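Local coordinates for protein trehalose monomycolate transport factor A (Mycolicibacterium smegmatis MC2 155, PDB 6T84) that is required for MmpL3-dependent transport of trehalose monomycolate to the cell wall, and for growth and cell elongation, through its N-terminal domain, to which this piece belongs, at residues K15-S20 with A160-G165; K34-G39 with F63-E68; I74-K79 with R167-F172; W102-G105 with M111-S114. One frame throughout, in Å; residues are numbered along the deposited sequence.

Contact 1. Residues K15-S20 with A160-G165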
loop_
_atom_site.group_PDB
_atom_site.type_symbol
_atom_site.label_atom_id
_atom_site.label_comp_id
_atom_site.label_asym_id
_atom_site.label_seq_id
_atom_site.Cartn_x
_atom_site.Cartn_y
_atom_site.Cartn_z
ATOM N N LYS A 15 -17.463 8.637 -2.350
ATOM C CA LYS A 15 -18.661 8.185 -1.627
ATOM C C LYS A 15 -19.472 7.165 -2.437
ATOM O O LYS A 15 -19.960 6.169 -1.876
ATOM C CB LYS A 15 -19.521 9.420 -1.247
ATOM C CG LYS A 15 -20.397 9.207 -0.023
ATOM C CD LYS A 15 -21.189 10.476 0.315
ATOM C CE LYS A 15 -20.296 11.675 0.625
ATOM N NZ LYS A 15 -21.057 12.808 1.256
ATOM N N SER A 16 -19.641 7.396 -3.750
ATOM C CA SER A 16 -20.344 6.429 -4.588
ATOM C C SER A 16 -19.625 5.086 -4.600
ATOM O O SER A 16 -20.263 4.023 -4.541
ATOM C CB SER A 16 -20.481 6.968 -6.026
ATOM O OG SER A 16 -21.090 6.015 -6.924
ATOM N N TRP A 17 -18.299 5.106 -4.732
ATOM C CA TRP A 17 -17.526 3.874 -4.763
ATOM C C TRP A 17 -17.613 3.147 -3.429
ATOM O O TRP A 17 -17.769 1.922 -3.410
ATOM C CB TRP A 17 -16.099 4.256 -5.110
ATOM C CG TRP A 17 -15.134 3.150 -5.118
ATOM C CD1 TRP A 17 -14.956 2.209 -6.110
ATOM C CD2 TRP A 17 -14.169 2.845 -4.109
ATOM N NE1 TRP A 17 -13.940 1.363 -5.776
ATOM C CE2 TRP A 17 -13.426 1.733 -4.568
ATOM C CE3 TRP A 17 -13.843 3.416 -2.858
ATOM C CZ2 TRP A 17 -12.389 1.165 -3.837
ATOM C CZ3 TRP A 17 -12.818 2.864 -2.132
ATOM C CH2 TRP A 17 -12.096 1.737 -2.624
ATOM N N ALA A 18 -17.546 3.881 -2.320
ATOM C CA ALA A 18 -17.729 3.266 -1.009
ATOM C C ALA A 18 -19.081 2.570 -0.935
ATOM O O ALA A 18 -19.199 1.425 -0.472
ATOM C CB ALA A 18 -17.647 4.335 0.082
ATOM N N LYS A 19 -20.133 3.236 -1.412
ATOM C CA LYS A 19 -21.467 2.620 -1.392
ATOM C C LYS A 19 -21.497 1.337 -2.234
ATOM O O LYS A 19 -22.061 0.333 -1.812
ATOM C CB LYS A 19 -22.519 3.623 -1.896
ATOM C CG LYS A 19 -23.921 3.054 -1.990
ATOM C CD LYS A 19 -24.824 4.097 -2.677
ATOM C CE LYS A 19 -26.296 3.663 -2.634
ATOM N NZ LYS A 19 -27.192 4.675 -3.273
ATOM N N SER A 20 -20.885 1.335 -3.420
ATOM C CA SER A 20 -20.872 0.106 -4.220
ATOM C C SER A 20 -20.282 -1.053 -3.434
ATOM O O SER A 20 -20.761 -2.175 -3.532
ATOM C CB SER A 20 -20.028 0.313 -5.475
ATOM O OG SER A 20 -20.643 1.189 -6.427
ATOM N N ALA A 160 -12.025 3.268 -11.357
ATOM C CA ALA A 160 -11.469 2.038 -11.908
ATOM C C ALA A 160 -10.084 1.776 -11.316
ATOM O O ALA A 160 -9.757 0.634 -11.011
ATOM C CB ALA A 160 -11.399 2.118 -13.453
ATOM N N GLN A 161 -9.289 2.825 -11.104
ATOM C CA GLN A 161 -7.982 2.643 -10.483
ATOM C C GLN A 161 -8.105 2.278 -9.002
ATOM O O GLN A 161 -7.267 1.519 -8.493
ATOM C CB GLN A 161 -7.126 3.885 -10.660
ATOM C CG GLN A 161 -6.587 3.869 -12.109
ATOM C CD GLN A 161 -6.075 5.204 -12.575
ATOM O OE1 GLN A 161 -6.661 6.239 -12.278
ATOM N NE2 GLN A 161 -4.979 5.189 -13.337
ATOM N N TRP A 162 -9.135 2.779 -8.300
ATOM C CA TRP A 162 -9.338 2.341 -6.914
ATOM C C TRP A 162 -9.684 0.869 -6.876
ATOM O O TRP A 162 -9.133 0.127 -6.050
ATOM C CB TRP A 162 -10.438 3.165 -6.213
ATOM C CG TRP A 162 -10.216 4.657 -6.282
ATOM C CD1 TRP A 162 -9.020 5.310 -6.437
ATOM C CD2 TRP A 162 -11.239 5.666 -6.262
ATOM N NE1 TRP A 162 -9.245 6.674 -6.505
ATOM C CE2 TRP A 162 -10.596 6.916 -6.421
ATOM C CE3 TRP A 162 -12.645 5.627 -6.142
ATOM C CZ2 TRP A 162 -11.313 8.134 -6.485
ATOM C CZ3 TRP A 162 -13.348 6.827 -6.158
ATOM C CH2 TRP A 162 -12.683 8.069 -6.329
ATOM N N ASP A 163 -10.552 0.404 -7.787
ATOM C CA ASP A 163 -10.848 -1.031 -7.841
ATOM C C ASP A 163 -9.595 -1.843 -8.192
ATOM O O ASP A 163 -9.347 -2.890 -7.585
ATOM C CB ASP A 163 -11.936 -1.288 -8.871
ATOM C CG ASP A 163 -13.326 -1.069 -8.326
ATOM O OD1 ASP A 163 -13.478 -0.989 -7.080
ATOM O OD2 ASP A 163 -14.273 -1.026 -9.138
ATOM N N GLU A 164 -8.783 -1.387 -9.162
ATOM C CA GLU A 164 -7.587 -2.141 -9.453
ATOM C C GLU A 164 -6.623 -2.100 -8.271
ATOM O O GLU A 164 -5.909 -3.062 -8.003
ATOM C CB GLU A 164 -6.935 -1.545 -10.703
ATOM C CG GLU A 164 -5.685 -2.310 -11.204
ATOM C CD GLU A 164 -5.874 -3.827 -11.438
ATOM O OE1 GLU A 164 -7.000 -4.311 -11.706
ATOM O OE2 GLU A 164 -4.856 -4.549 -11.360
ATOM N N GLY A 165 -6.642 -1.012 -7.496
ATOM C CA GLY A 165 -5.781 -0.933 -6.322
ATOM C C GLY A 165 -6.168 -1.931 -5.253
ATOM O O GLY A 165 -5.295 -2.499 -4.575
#

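Contact 2. Residues K34-G39 with F63-E68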
loop_
_atom_site.group_PDB
_atom_site.type_symbol
_atom_site.label_atom_id
_atom_site.label_comp_id
_atom_site.label_asym_id
_atom_site.label_seq_id
_atom_site.Cartn_x
_atom_site.Cartn_y
_atom_site.Cartn_z
ATOM N N LYS A 34 -1.668 7.927 11.833
ATOM C CA LYS A 34 -0.615 7.670 12.792
ATOM C C LYS A 34 -0.246 6.207 12.869
ATOM O O LYS A 34 0.805 5.881 13.420
ATOM C CB LYS A 34 -1.052 8.160 14.181
ATOM C CG LYS A 34 -1.157 9.678 14.281
ATOM C CD LYS A 34 -1.512 10.122 15.705
ATOM C CE LYS A 34 -1.501 11.641 15.855
ATOM N NZ LYS A 34 -2.564 12.309 15.052
ATOM N N ARG A 35 -1.045 5.306 12.288
ATOM C CA ARG A 35 -0.723 3.908 12.510
ATOM C C ARG A 35 0.321 3.390 11.541
ATOM O O ARG A 35 0.834 2.290 11.763
ATOM C CB ARG A 35 -1.948 2.991 12.531
ATOM C CG ARG A 35 -2.829 3.060 11.348
ATOM C CD ARG A 35 -3.990 2.094 11.524
ATOM N NE ARG A 35 -4.784 2.420 12.704
ATOM C CZ ARG A 35 -5.008 1.581 13.707
ATOM N NH1 ARG A 35 -4.515 0.346 13.667
ATOM N NH2 ARG A 35 -5.735 1.982 14.747
ATOM N N TRP A 36 0.662 4.167 10.513
ATOM C CA TRP A 36 1.636 3.727 9.507
ATOM C C TRP A 36 2.814 4.685 9.436
ATOM O O TRP A 36 2.646 5.904 9.587
ATOM C CB TRP A 36 0.979 3.637 8.121
ATOM C CG TRP A 36 -0.198 2.739 8.162
ATOM C CD1 TRP A 36 -0.191 1.388 8.366
ATOM C CD2 TRP A 36 -1.562 3.126 8.068
ATOM N NE1 TRP A 36 -1.488 0.909 8.375
ATOM C CE2 TRP A 36 -2.346 1.952 8.165
ATOM C CE3 TRP A 36 -2.200 4.356 7.862
ATOM C CZ2 TRP A 36 -3.735 1.981 8.114
ATOM C CZ3 TRP A 36 -3.583 4.383 7.786
ATOM C CH2 TRP A 36 -4.336 3.207 7.919
ATOM N N LYS A 37 4.015 4.136 9.253
ATOM C CA LYS A 37 5.227 4.930 9.400
ATOM C C LYS A 37 6.113 4.942 8.165
ATOM O O LYS A 37 7.035 5.765 8.104
ATOM C CB LYS A 37 6.082 4.409 10.575
ATOM C CG LYS A 37 5.315 4.235 11.891
ATOM C CD LYS A 37 5.199 5.554 12.576
ATOM C CE LYS A 37 4.808 5.393 14.021
ATOM N NZ LYS A 37 4.691 6.745 14.639
ATOM N N ARG A 38 5.907 4.029 7.211
ATOM C CA ARG A 38 6.855 3.876 6.105
ATOM C C ARG A 38 6.190 4.209 4.767
ATOM O O ARG A 38 5.136 4.849 4.742
ATOM C CB ARG A 38 7.447 2.458 6.126
ATOM C CG ARG A 38 8.225 2.149 7.381
ATOM C CD ARG A 38 9.117 0.941 7.145
ATOM N NE ARG A 38 9.808 0.485 8.323
ATOM C CZ ARG A 38 11.124 0.528 8.463
ATOM N NH1 ARG A 38 11.904 1.020 7.504
ATOM N NH2 ARG A 38 11.668 0.051 9.551
ATOM N N GLY A 39 6.798 3.788 3.645
ATOM C CA GLY A 39 6.250 4.122 2.341
ATOM C C GLY A 39 6.075 5.614 2.216
ATOM O O GLY A 39 6.948 6.398 2.626
ATOM N N PHE A 63 -8.597 0.178 4.489
ATOM C CA PHE A 63 -8.827 1.624 4.565
ATOM C C PHE A 63 -8.302 2.293 3.312
ATOM O O PHE A 63 -7.231 1.919 2.829
ATOM C CB PHE A 63 -8.119 2.221 5.791
ATOM C CG PHE A 63 -8.522 1.552 7.142
ATOM C CD1 PHE A 63 -9.772 0.958 7.344
ATOM C CD2 PHE A 63 -7.660 1.543 8.181
ATOM C CE1 PHE A 63 -10.162 0.370 8.569
ATOM C CE2 PHE A 63 -8.030 0.989 9.413
ATOM C CZ PHE A 63 -9.285 0.403 9.600
ATOM N N ILE A 64 -9.057 3.221 2.742
ATOM C CA ILE A 64 -8.664 3.933 1.530
ATOM C C ILE A 64 -8.809 5.408 1.836
ATOM O O ILE A 64 -9.851 5.831 2.350
ATOM C CB ILE A 64 -9.563 3.531 0.350
ATOM C CG1 ILE A 64 -9.524 1.987 0.184
ATOM C CG2 ILE A 64 -9.064 4.241 -0.944
ATOM C CD1 ILE A 64 -10.743 1.267 0.734
ATOM N N PHE A 65 -7.782 6.191 1.520
ATOM C CA PHE A 65 -7.844 7.603 1.915
ATOM C C PHE A 65 -6.864 8.402 1.071
ATOM O O PHE A 65 -5.978 7.842 0.414
ATOM C CB PHE A 65 -7.551 7.797 3.418
ATOM C CG PHE A 65 -6.289 7.150 3.854
ATOM C CD1 PHE A 65 -5.070 7.839 3.767
ATOM C CD2 PHE A 65 -6.288 5.831 4.294
ATOM C CE1 PHE A 65 -3.852 7.201 4.114
ATOM C CE2 PHE A 65 -5.087 5.209 4.683
ATOM C CZ PHE A 65 -3.870 5.897 4.600
ATOM N N ASP A 66 -7.052 9.726 1.068
ATOM C CA ASP A 66 -6.152 10.629 0.373
ATOM C C ASP A 66 -5.283 11.351 1.397
ATOM O O ASP A 66 -5.752 11.719 2.478
ATOM C CB ASP A 66 -6.936 11.684 -0.424
ATOM C CG ASP A 66 -7.845 11.075 -1.461
ATOM O OD1 ASP A 66 -7.563 9.953 -1.941
ATOM O OD2 ASP A 66 -8.827 11.751 -1.841
ATOM N N ILE A 67 -4.020 11.540 1.040
ATOM C CA ILE A 67 -3.121 12.447 1.744
ATOM C C ILE A 67 -2.913 13.608 0.791
ATOM O O ILE A 67 -2.239 13.458 -0.228
ATOM C CB ILE A 67 -1.780 11.762 2.062
ATOM C CG1 ILE A 67 -2.050 10.414 2.776
ATOM C CG2 ILE A 67 -0.871 12.710 2.849
ATOM C CD1 ILE A 67 -0.780 9.636 3.127
ATOM N N GLU A 68 -3.493 14.771 1.101
ATOM C CA GLU A 68 -3.615 15.843 0.097
ATOM C C GLU A 68 -2.353 16.088 -0.723
ATOM O O GLU A 68 -1.259 16.259 -0.176
ATOM C CB GLU A 68 -4.018 17.145 0.771
ATOM C CG GLU A 68 -5.486 17.237 1.103
ATOM C CD GLU A 68 -5.770 18.398 2.018
ATOM O OE1 GLU A 68 -5.931 19.524 1.512
ATOM O OE2 GLU A 68 -5.801 18.190 3.247
#

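Contact 3. Residues I74-K79 with R167-F172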
loop_
_atom_site.group_PDB
_atom_site.type_symbol
_atom_site.label_atom_id
_atom_site.label_comp_id
_atom_site.label_asym_id
_atom_site.label_seq_id
_atom_site.Cartn_x
_atom_site.Cartn_y
_atom_site.Cartn_z
ATOM N N ILE A 74 -4.213 2.720 -0.062
ATOM C CA ILE A 74 -5.075 1.616 0.343
ATOM C C ILE A 74 -4.264 0.766 1.304
ATOM O O ILE A 74 -3.148 0.340 0.959
ATOM C CB ILE A 74 -5.494 0.782 -0.888
ATOM C CG1 ILE A 74 -6.268 1.651 -1.878
ATOM C CG2 ILE A 74 -6.300 -0.464 -0.461
ATOM C CD1 ILE A 74 -6.538 0.890 -3.250
ATOM N N ALA A 75 -4.781 0.582 2.537
ATOM C CA ALA A 75 -4.106 -0.216 3.568
ATOM C C ALA A 75 -4.958 -1.428 3.894
ATOM O O ALA A 75 -6.128 -1.273 4.254
ATOM C CB ALA A 75 -3.909 0.581 4.854
ATOM N N LEU A 76 -4.376 -2.629 3.788
ATOM C CA LEU A 76 -5.087 -3.880 4.034
ATOM C C LEU A 76 -4.502 -4.604 5.242
ATOM O O LEU A 76 -3.285 -4.776 5.339
ATOM C CB LEU A 76 -4.992 -4.785 2.811
ATOM C CG LEU A 76 -5.601 -6.201 2.924
ATOM C CD1 LEU A 76 -7.118 -6.127 3.110
ATOM C CD2 LEU A 76 -5.264 -7.077 1.638
ATOM N N HIS A 77 -5.361 -5.002 6.173
ATOM C CA HIS A 77 -4.847 -5.659 7.370
ATOM C C HIS A 77 -4.323 -7.066 7.095
ATOM O O HIS A 77 -4.938 -7.842 6.364
ATOM C CB HIS A 77 -5.959 -5.739 8.421
ATOM C CG HIS A 77 -5.469 -6.221 9.746
ATOM N ND1 HIS A 77 -5.719 -7.497 10.232
ATOM C CD2 HIS A 77 -4.773 -5.576 10.717
ATOM C CE1 HIS A 77 -5.172 -7.618 11.430
ATOM N NE2 HIS A 77 -4.594 -6.470 11.750
ATOM N N ARG A 78 -3.172 -7.395 7.691
ATOM C CA ARG A 78 -2.549 -8.719 7.532
ATOM C C ARG A 78 -3.001 -9.650 8.648
ATOM O O ARG A 78 -3.102 -9.262 9.830
ATOM C CB ARG A 78 -1.037 -8.633 7.678
ATOM C CG ARG A 78 -0.290 -7.823 6.644
ATOM C CD ARG A 78 1.187 -7.696 7.068
ATOM N NE ARG A 78 1.826 -9.015 7.125
ATOM C CZ ARG A 78 2.363 -9.584 6.058
ATOM N NH1 ARG A 78 2.343 -8.924 4.900
ATOM N NH2 ARG A 78 2.912 -10.789 6.141
ATOM N N LYS A 79 -3.182 -10.917 8.281
ATOM C CA LYS A 79 -3.646 -11.888 9.271
ATOM C C LYS A 79 -2.561 -12.203 10.299
ATOM O O LYS A 79 -2.856 -12.349 11.492
ATOM C CB LYS A 79 -4.140 -13.148 8.565
ATOM C CG LYS A 79 -4.775 -14.164 9.498
ATOM C CD LYS A 79 -5.273 -15.379 8.737
ATOM C CE LYS A 79 -5.978 -16.342 9.669
ATOM N NZ LYS A 79 -7.035 -15.637 10.451
ATOM N N ARG A 167 -7.444 -4.835 -5.881
ATOM C CA ARG A 167 -6.909 -6.113 -6.348
ATOM C C ARG A 167 -5.396 -6.172 -6.183
ATOM O O ARG A 167 -4.840 -7.230 -5.850
ATOM C CB ARG A 167 -7.305 -6.353 -7.809
ATOM C CG ARG A 167 -6.866 -7.697 -8.356
ATOM C CD ARG A 167 -7.464 -8.829 -7.545
ATOM N NE ARG A 167 -8.922 -8.836 -7.637
ATOM C CZ ARG A 167 -9.715 -9.623 -6.919
ATOM N NH1 ARG A 167 -9.197 -10.473 -6.046
ATOM N NH2 ARG A 167 -11.029 -9.561 -7.077
ATOM N N THR A 168 -4.706 -5.052 -6.441
ATOM C CA THR A 168 -3.249 -5.035 -6.338
ATOM C C THR A 168 -2.789 -5.252 -4.893
ATOM O O THR A 168 -1.857 -6.031 -4.646
ATOM C CB THR A 168 -2.745 -3.714 -6.902
ATOM O OG1 THR A 168 -3.146 -3.650 -8.298
ATOM C CG2 THR A 168 -1.167 -3.657 -6.871
ATOM N N VAL A 169 -3.411 -4.547 -3.928
ATOM C CA VAL A 169 -2.967 -4.695 -2.548
ATOM C C VAL A 169 -3.220 -6.107 -2.051
ATOM O O VAL A 169 -2.413 -6.655 -1.293
ATOM C CB VAL A 169 -3.538 -3.603 -1.604
ATOM C CG1 VAL A 169 -4.996 -3.877 -1.286
ATOM C CG2 VAL A 169 -2.704 -3.582 -0.312
ATOM N N ARG A 170 -4.337 -6.712 -2.475
ATOM C CA ARG A 170 -4.628 -8.102 -2.109
ATOM C C ARG A 170 -3.578 -9.038 -2.684
ATOM O O ARG A 170 -3.103 -9.936 -1.991
ATOM C CB ARG A 170 -6.032 -8.492 -2.581
ATOM C CG ARG A 170 -7.186 -7.631 -1.978
ATOM C CD ARG A 170 -8.547 -7.949 -2.664
ATOM N NE ARG A 170 -8.955 -9.311 -2.323
ATOM C CZ ARG A 170 -10.114 -9.842 -2.706
ATOM N NH1 ARG A 170 -10.933 -9.129 -3.478
ATOM N NH2 ARG A 170 -10.446 -11.064 -2.325
ATOM N N GLN A 171 -3.203 -8.839 -3.942
ATOM C CA GLN A 171 -2.207 -9.705 -4.552
ATOM C C GLN A 171 -0.849 -9.538 -3.886
ATOM O O GLN A 171 -0.136 -10.525 -3.666
ATOM C CB GLN A 171 -2.133 -9.356 -6.049
ATOM C CG GLN A 171 -3.352 -9.837 -6.846
ATOM C CD GLN A 171 -3.493 -9.151 -8.224
ATOM O OE1 GLN A 171 -2.964 -8.053 -8.432
ATOM N NE2 GLN A 171 -4.280 -9.745 -9.120
ATOM N N PHE A 172 -0.437 -8.298 -3.633
ATOM C CA PHE A 172 0.842 -8.073 -2.963
ATOM C C PHE A 172 0.836 -8.663 -1.557
ATOM O O PHE A 172 1.812 -9.301 -1.133
ATOM C CB PHE A 172 1.158 -6.580 -2.970
ATOM C CG PHE A 172 2.550 -6.231 -2.496
ATOM C CD1 PHE A 172 3.673 -6.802 -3.083
ATOM C CD2 PHE A 172 2.737 -5.283 -1.501
ATOM C CE1 PHE A 172 4.953 -6.431 -2.666
ATOM C CE2 PHE A 172 3.997 -4.926 -1.044
ATOM C CZ PHE A 172 5.112 -5.484 -1.634
#

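Contact 4. Residues W102-G105 with M111-S114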
loop_
_atom_site.group_PDB
_atom_site.type_symbol
_atom_site.label_atom_id
_atom_site.label_comp_id
_atom_site.label_asym_id
_atom_site.label_seq_id
_atom_site.Cartn_x
_atom_site.Cartn_y
_atom_site.Cartn_z
ATOM N N TRP A 102 17.282 -1.578 2.598
ATOM C CA TRP A 102 18.297 -1.603 1.547
ATOM C C TRP A 102 17.734 -2.153 0.243
ATOM O O TRP A 102 16.800 -2.964 0.230
ATOM C CB TRP A 102 19.472 -2.485 1.956
ATOM C CG TRP A 102 20.093 -2.004 3.181
ATOM C CD1 TRP A 102 20.987 -0.976 3.296
ATOM C CD2 TRP A 102 19.861 -2.493 4.483
ATOM N NE1 TRP A 102 21.356 -0.810 4.611
ATOM C CE2 TRP A 102 20.684 -1.742 5.360
ATOM C CE3 TRP A 102 19.095 -3.542 4.995
ATOM C CZ2 TRP A 102 20.704 -1.966 6.716
ATOM C CZ3 TRP A 102 19.124 -3.759 6.363
ATOM C CH2 TRP A 102 19.912 -2.970 7.205
ATOM N N LEU A 103 18.369 -1.755 -0.864
ATOM C CA LEU A 103 18.021 -2.282 -2.189
ATOM C C LEU A 103 18.358 -3.767 -2.299
ATOM O O LEU A 103 19.535 -4.148 -2.158
ATOM C CB LEU A 103 18.766 -1.513 -3.259
ATOM C CG LEU A 103 18.545 -1.949 -4.717
ATOM C CD1 LEU A 103 17.123 -1.745 -5.189
ATOM C CD2 LEU A 103 19.581 -1.186 -5.594
ATOM N N LEU A 104 17.341 -4.592 -2.575
ATOM C CA LEU A 104 17.551 -5.984 -2.970
ATOM C C LEU A 104 17.817 -6.125 -4.470
ATOM O O LEU A 104 18.737 -6.857 -4.869
ATOM C CB LEU A 104 16.317 -6.810 -2.575
ATOM C CG LEU A 104 16.355 -8.284 -3.048
ATOM C CD1 LEU A 104 17.539 -9.051 -2.446
ATOM C CD2 LEU A 104 15.042 -9.039 -2.822
ATOM N N GLY A 105 17.040 -5.464 -5.321
ATOM C CA GLY A 105 17.300 -5.586 -6.753
ATOM C C GLY A 105 16.159 -4.985 -7.566
ATOM O O GLY A 105 15.142 -4.543 -7.026
ATOM N N MET A 111 11.763 -1.455 -8.272
ATOM C CA MET A 111 12.870 -1.826 -7.416
ATOM C C MET A 111 12.306 -2.372 -6.118
ATOM O O MET A 111 11.266 -1.904 -5.649
ATOM C CB MET A 111 13.743 -0.588 -7.109
ATOM C CG MET A 111 14.318 0.081 -8.347
ATOM S SD MET A 111 15.764 -0.866 -8.816
ATOM C CE MET A 111 16.252 -0.030 -10.358
ATOM N N VAL A 112 12.975 -3.379 -5.566
ATOM C CA VAL A 112 12.600 -4.000 -4.301
ATOM C C VAL A 112 13.609 -3.595 -3.239
ATOM O O VAL A 112 14.819 -3.759 -3.445
ATOM C CB VAL A 112 12.579 -5.536 -4.418
ATOM C CG1 VAL A 112 12.072 -6.141 -3.109
ATOM C CG2 VAL A 112 11.736 -5.979 -5.621
ATOM N N TYR A 113 13.102 -3.108 -2.099
ATOM C CA TYR A 113 13.918 -2.746 -0.947
ATOM C C TYR A 113 13.415 -3.572 0.238
ATOM O O TYR A 113 12.212 -3.887 0.339
ATOM C CB TYR A 113 13.779 -1.231 -0.611
ATOM C CG TYR A 113 14.149 -0.362 -1.777
ATOM C CD1 TYR A 113 13.193 -0.036 -2.746
ATOM C CD2 TYR A 113 15.413 0.140 -1.920
ATOM C CE1 TYR A 113 13.487 0.808 -3.807
ATOM C CE2 TYR A 113 15.726 0.959 -3.046
ATOM C CZ TYR A 113 14.755 1.264 -3.959
ATOM O OH TYR A 113 15.035 2.016 -5.083
ATOM N N SER A 114 14.299 -3.898 1.176
ATOM C CA SER A 114 13.808 -4.598 2.356
ATOM C C SER A 114 14.712 -4.368 3.548
ATOM O O SER A 114 15.909 -4.075 3.413
ATOM C CB SER A 114 13.731 -6.097 2.094
ATOM O OG SER A 114 13.146 -6.795 3.194
#

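Contact 1. Residues K15-S20 with A160-G165
Helices 10-21 and 159-175 come nearest in these segments at W17 and W162, whose CA atoms lie 8.6 Å apart. This is helix-helix packing over one face of the antiparallel sheet in the probably cytoplasmic N-terminal part of TtfA, and two indoles and a carboxylate make the join. Because CG of W17 stands anti to the backbone N (chi1 177°), its indole reaches across toward the second helix. There W162 meets it in an edge-to-face (T-shaped) stack: the CE3-CZ3 edge of W162 is turned to the face of the W17 five-membered ring, with the planes at 70° and W162 CE3 3.7 Å from W17 CG. The root of the same side chain adds a CH-pi contact, W162 CB standing 4.0 Å from the centroid of the W17 six-membered ring. Tryptophan suits both places, being broad enough to bridge the helices. On the sheet, W17 also packs on V53 of strand 52-57, and the W162 ring has R14 as a cation-pi partner.

The indole N-H of W17 is buried with the ring and needs an acceptor, which D163 supplies one residue beyond W162. OD1 of D163 also accepts a hydrogen bond from H21 NE2, so two donors grip one oxygen and probably help to fix the rotation of the carboxylate. The bond from W17 NE1 to D163 OD1 is short, 2.7 Å, and fairly straight; OD1 lies close to the indole plane, yet the N-H reaches it from above the carboxylate plane.

Contact 2. Residues K34-G39 with F63-E68
W36 inserts its indole between the loop that carries it and strand 60-67, meeting F63 and F65. The pattern is a loop closing over one face of an antiparallel sheet with an aromatic cluster, part of the core of this piece of the protein. F63 and F65 are two apart on the strand and therefore both face the loop, while I64 and D66 turn to the side where helix 10-21 lies.

Of the ring-ring contacts, that between W36 and F65 is nearly parallel, the planes only 12° apart. The rings are so far slid, however, with centroids 5.5 Å apart, that they barely overlap; W36 CZ3 comes within 3.5 Å of F65 CZ. The two side chains arrive from opposite directions, F65 with its CG set between its backbone N and carbonyl carbon (chi1 52°), which stands the ring up from the strand toward the indole.

F63 is handled differently. Its side chain crosses that of W36 at about a right angle, and the two rings meet edge against edge, neither offering a face to the other.

Apolar packing and neighbouring rings complete the cluster. W148 of strand 148-153 meets W36 edge-to-face and also touches the F63 ring, while A75, with its small methyl, leaves room for the indole on the sheet. Large flat residues suit this position because one indole can serve both phenylalanines through its far benzene corner, where W36 CH2 lies 3.7 Å from F63 CD2.

Contact 3. Residues I74-K79 with R167-F172
V169 turns both its methyls toward the strand, CG2 anti to the backbone N and CG1 between that N and the carbonyl carbon (chi1 76°), while L76 answers with CG anti to its own N (chi1 176°), raising its branch toward the helix. The two methyls of V169 share the strand's helix-facing residues. CG1 meets I74 CG2 at 3.7 Å, the two side chains passing at a slant, and CG2 lies 4.1 Å from L76 CB. Further along, L76 CD2 rests against the helix backbone itself, 3.9 Å from R170 CA, with R170 CG beside it; R170 thus lends its aliphatic stem to the core side.

This is helix-on-sheet packing. Helix 159-175 lies across strands 71-77 and 148-153, the local axes of 74-77 and 167-172 being 8.9 Å apart and crossing at -41°. I74 and L76, two apart in the strand, both point at the helix, whereas A75 between them points the other way, toward W36. V169 also touches V151 of the adjoining strand 148-153, and I74 reaches L166 one turn earlier on the helix. Branched aliphatic residues suit such an interface, since their methyls interlock between helix and strand and leave no polar group to satisfy. The closest backbone approach, 7.0 Å between CA atoms, is that of L76 CA and V169 CA.

Contact 4. Residues W102-G105 with M111-S114
L104 and G105 both stand opposite the single residue V112, a classic beta bulge that shifts the register of this antiparallel hairpin by one. Strand 102-107 is the outermost of the main sheet within the chain, and strand 110-114 joins it to strand 86-90. The bulge places two N-H groups before one acceptor: L104 N gives V112 O a short, somewhat bent bond of 2.8 Å, and G105 N adds a weak one of 3.4 Å. G105, with phi 169°, takes a conformation that would press a side chain against the carbonyl oxygen of L104, so a residue lacking one suits the place. Its own carbonyl returns the link, V112 N binding G105 O at 2.9 Å in a nearly straight bond.

Before the bulge the ladder is regular. W102 and S114 form a hydrogen-bonded pair, S114 N reaching W102 O at 2.8 Å and W102 N reaching S114 O in return. W102 O also receives a CA-H...O contact from Y113 CA.

L104 lies side by side with V112, its CD2 4.2 Å from V112 CG1, and leucine is long enough to touch V112 and still reach L117 and A120 of helix 117-123. On the face away from W102 and S114, L103 and Y113 are a non-hydrogen-bonded pair, and there the packing is CH-pi. With CG of L103 anti to its backbone N (chi1 179°), the branch swings over the phenol, a broad platform for it; L103 CD1 lies 4.2 Å from the Y113 ring centroid, 28° off the normal, and touches M111 SD at 4.0 Å.

How the contacts relate
Contacts 1, 2 and 3 form one continuous core around strands 60-67 and 71-77. Contacts 1 and 3 share helix 159-175 and lie on one face of the sheet; I74 CD1 of contact 3 lies 3.5 Å from G165 C of contact 1, and W17 CH2 of contact 1 touches I64 CD1 of contact 2 (3.7 Å). The aromatic cluster of contact 2 covers the opposite face; neighbouring strands 60-67 and 71-77 join it to contact 3 through a probable hydrogen bond from A75 N to F63 O (2.8 Å), and W36 CZ2 lies 3.6 Å from A75 CB. Contact 4 sits at the far end of the same sheet, its centre about 30 Å from that of contact 1 and about 20 Å from that of contact 3.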